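Local structure of decapping and exoribonuclease protein 1 (Kluyveromyces lactis, 4GPS) at residues P68-N73 with A373-Q378. The protein hydrolyses NAD caps and N7-methylguanosine caps at RNA 5' ends and acts as a metal-dependent 5'-3' exoribonuclease. Sequence-based numbering, arbitrary orientation.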
loop_
_atom_site.group_PDB
_atom_site.type_symbol
_atom_site.label_atom_id
_atom_site.label_comp_id
_atom_site.label_asym_id
_atom_site.label_seq_id
_atom_site.Cartn_x
_atom_site.Cartn_y
_atom_site.Cartn_z
ATOM N N PRO A 68 -14.119 0.991 -17.820
ATOM C CA PRO A 68 -13.547 2.060 -18.658
ATOM C C PRO A 68 -12.073 2.323 -18.322
ATOM O O PRO A 68 -11.743 2.631 -17.169
ATOM C CB PRO A 68 -14.413 3.275 -18.324
ATOM C CG PRO A 68 -15.736 2.656 -17.836
ATOM C CD PRO A 68 -15.267 1.465 -17.025
ATOM N N HIS A 69 -11.198 2.211 -19.317
ATOM C CA HIS A 69 -9.798 2.452 -19.076
ATOM C C HIS A 69 -8.996 2.899 -20.266
ATOM O O HIS A 69 -9.240 2.501 -21.405
ATOM C CB HIS A 69 -9.139 1.222 -18.477
ATOM C CG HIS A 69 -9.144 0.023 -19.368
ATOM N ND1 HIS A 69 -8.169 -0.199 -20.318
ATOM C CD2 HIS A 69 -9.957 -1.062 -19.401
ATOM C CE1 HIS A 69 -8.375 -1.374 -20.893
ATOM N NE2 HIS A 69 -9.452 -1.919 -20.353
ATOM N N VAL A 70 -8.024 3.748 -19.964
ATOM C CA VAL A 70 -7.097 4.311 -20.917
ATOM C C VAL A 70 -6.311 3.194 -21.630
ATOM O O VAL A 70 -6.165 2.074 -21.118
ATOM C CB VAL A 70 -6.149 5.233 -20.152
ATOM C CG1 VAL A 70 -4.869 5.309 -20.827
ATOM C CG2 VAL A 70 -6.758 6.614 -20.015
ATOM N N SER A 71 -5.799 3.491 -22.818
ATOM C CA SER A 71 -5.047 2.490 -23.544
ATOM C C SER A 71 -3.924 1.888 -22.701
ATOM O O SER A 71 -3.236 2.574 -21.937
ATOM C CB SER A 71 -4.454 3.085 -24.816
ATOM O OG SER A 71 -3.528 2.173 -25.377
ATOM N N VAL A 72 -3.741 0.591 -22.876
ATOM C CA VAL A 72 -2.717 -0.164 -22.187
ATOM C C VAL A 72 -1.317 0.376 -22.483
ATOM O O VAL A 72 -0.359 0.103 -21.736
ATOM C CB VAL A 72 -2.855 -1.650 -22.599
ATOM C CG1 VAL A 72 -1.548 -2.355 -22.538
ATOM C CG2 VAL A 72 -3.862 -2.338 -21.680
ATOM N N ASN A 73 -1.206 1.149 -23.565
ATOM C CA ASN A 73 0.074 1.740 -23.990
ATOM C C ASN A 73 0.180 3.229 -23.699
ATOM O O ASN A 73 1.161 3.881 -24.037
ATOM C CB ASN A 73 0.295 1.499 -25.481
ATOM C CG ASN A 73 0.184 0.037 -25.838
ATOM O OD1 ASN A 73 0.976 -0.794 -25.383
ATOM N ND2 ASN A 73 -0.818 -0.293 -26.638
ATOM N N ALA A 373 -4.353 1.066 -13.783
ATOM C CA ALA A 373 -4.630 0.737 -12.369
ATOM C C ALA A 373 -5.497 1.876 -11.779
ATOM O O ALA A 373 -6.482 1.633 -11.080
ATOM C CB ALA A 373 -3.321 0.593 -11.570
ATOM N N ASN A 374 -5.130 3.120 -12.087
ATOM C CA ASN A 374 -5.888 4.271 -11.628
ATOM C C ASN A 374 -7.339 4.223 -12.157
ATOM O O ASN A 374 -8.276 4.488 -11.420
ATOM C CB ASN A 374 -5.188 5.544 -12.084
ATOM C CG ASN A 374 -5.854 6.770 -11.565
ATOM O OD1 ASN A 374 -6.203 6.831 -10.404
ATOM N ND2 ASN A 374 -6.045 7.759 -12.421
ATOM N N ASP A 375 -7.538 3.864 -13.424
ATOM C CA ASP A 375 -8.901 3.794 -13.969
ATOM C C ASP A 375 -9.697 2.698 -13.270
ATOM O O ASP A 375 -10.872 2.903 -12.901
ATOM C CB ASP A 375 -8.901 3.519 -15.480
ATOM C CG ASP A 375 -8.373 4.690 -16.302
ATOM O OD1 ASP A 375 -8.493 5.876 -15.883
ATOM O OD2 ASP A 375 -7.842 4.410 -17.395
ATOM N N TRP A 376 -9.055 1.537 -13.086
ATOM C CA TRP A 376 -9.667 0.397 -12.411
ATOM C C TRP A 376 -10.091 0.808 -10.990
ATOM O O TRP A 376 -11.190 0.470 -10.530
ATOM C CB TRP A 376 -8.665 -0.745 -12.315
ATOM C CG TRP A 376 -9.096 -1.806 -11.355
ATOM C CD1 TRP A 376 -8.528 -2.091 -10.151
ATOM C CD2 TRP A 376 -10.196 -2.730 -11.511
ATOM N NE1 TRP A 376 -9.194 -3.125 -9.548
ATOM C CE2 TRP A 376 -10.222 -3.538 -10.355
ATOM C CE3 TRP A 376 -11.160 -2.945 -12.514
ATOM C CZ2 TRP A 376 -11.174 -4.557 -10.169
ATOM C CZ3 TRP A 376 -12.102 -3.953 -12.325
ATOM C CH2 TRP A 376 -12.102 -4.745 -11.159
ATOM N N PHE A 377 -9.180 1.518 -10.313
ATOM C CA PHE A 377 -9.386 2.029 -8.970
ATOM C C PHE A 377 -10.701 2.828 -8.886
ATOM O O PHE A 377 -11.536 2.568 -8.018
ATOM C CB PHE A 377 -8.204 2.932 -8.591
ATOM C CG PHE A 377 -8.352 3.612 -7.266
ATOM C CD1 PHE A 377 -8.157 4.977 -7.157
ATOM C CD2 PHE A 377 -8.564 2.871 -6.105
ATOM C CE1 PHE A 377 -8.144 5.594 -5.902
ATOM C CE2 PHE A 377 -8.557 3.470 -4.850
ATOM C CZ PHE A 377 -8.339 4.831 -4.748
ATOM N N GLN A 378 -10.840 3.809 -9.780
ATOM C CA GLN A 378 -12.022 4.667 -9.875
ATOM C C GLN A 378 -13.259 3.836 -10.117
ATOM O O GLN A 378 -14.320 4.137 -9.554
ATOM C CB GLN A 378 -11.890 5.653 -11.048
ATOM C CG GLN A 378 -10.966 6.855 -10.779
ATOM C CD GLN A 378 -11.477 7.732 -9.632
ATOM O OE1 GLN A 378 -12.681 7.996 -9.536
ATOM N NE2 GLN A 378 -10.565 8.193 -8.769
HETATM O O HOH W 1 -12.766 3.879 -14.908
#
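A surface contact between an extended loop and a helix, away from the metal and substrate sites of this DXO-family nuclease, brings D375 of helix 370-393 against P68, H69 and V70. The one direct hydrogen bond runs from V70 N to D375 OD2; at 2.7 Å and an N-H...O angle of 177° it is short and practically straight, and the donor meets the oxygen nearly along the C-O axis of the carboxylate. D375 CG is anti to its own carbonyl carbon (chi1 -69°), which carries the carboxylate out to the loop. The same OD2 lies 3.3 Å from V70 CB and 3.2 Å from H69 CA, while D375 CB rests 3.4 Å from P68 O, so the CB and OD2 ends of the side chain both lie against the loop, OD2 at H69 and V70 and CB at P68. A water adds a second link, donating to P68 O at 2.8 Å and to D375 O at 2.9 Å. Within the loop, H69 ND1 donates to V70 O with the acceptor close to the ring plane, which limits rotation of the imidazole. With an alanine here instead of D375, V70 N is likely to lose its carboxylate acceptor, although the water bridge from P68 O to D375 O, a backbone atom, could remain. Joining the connection between strands 60-63 and 86-95 to helix 370-393, the contact is flanked by F67, which meets H69 and stands edge-to-face with W376, while A373 and F377 pack on I189 of helix 182-190.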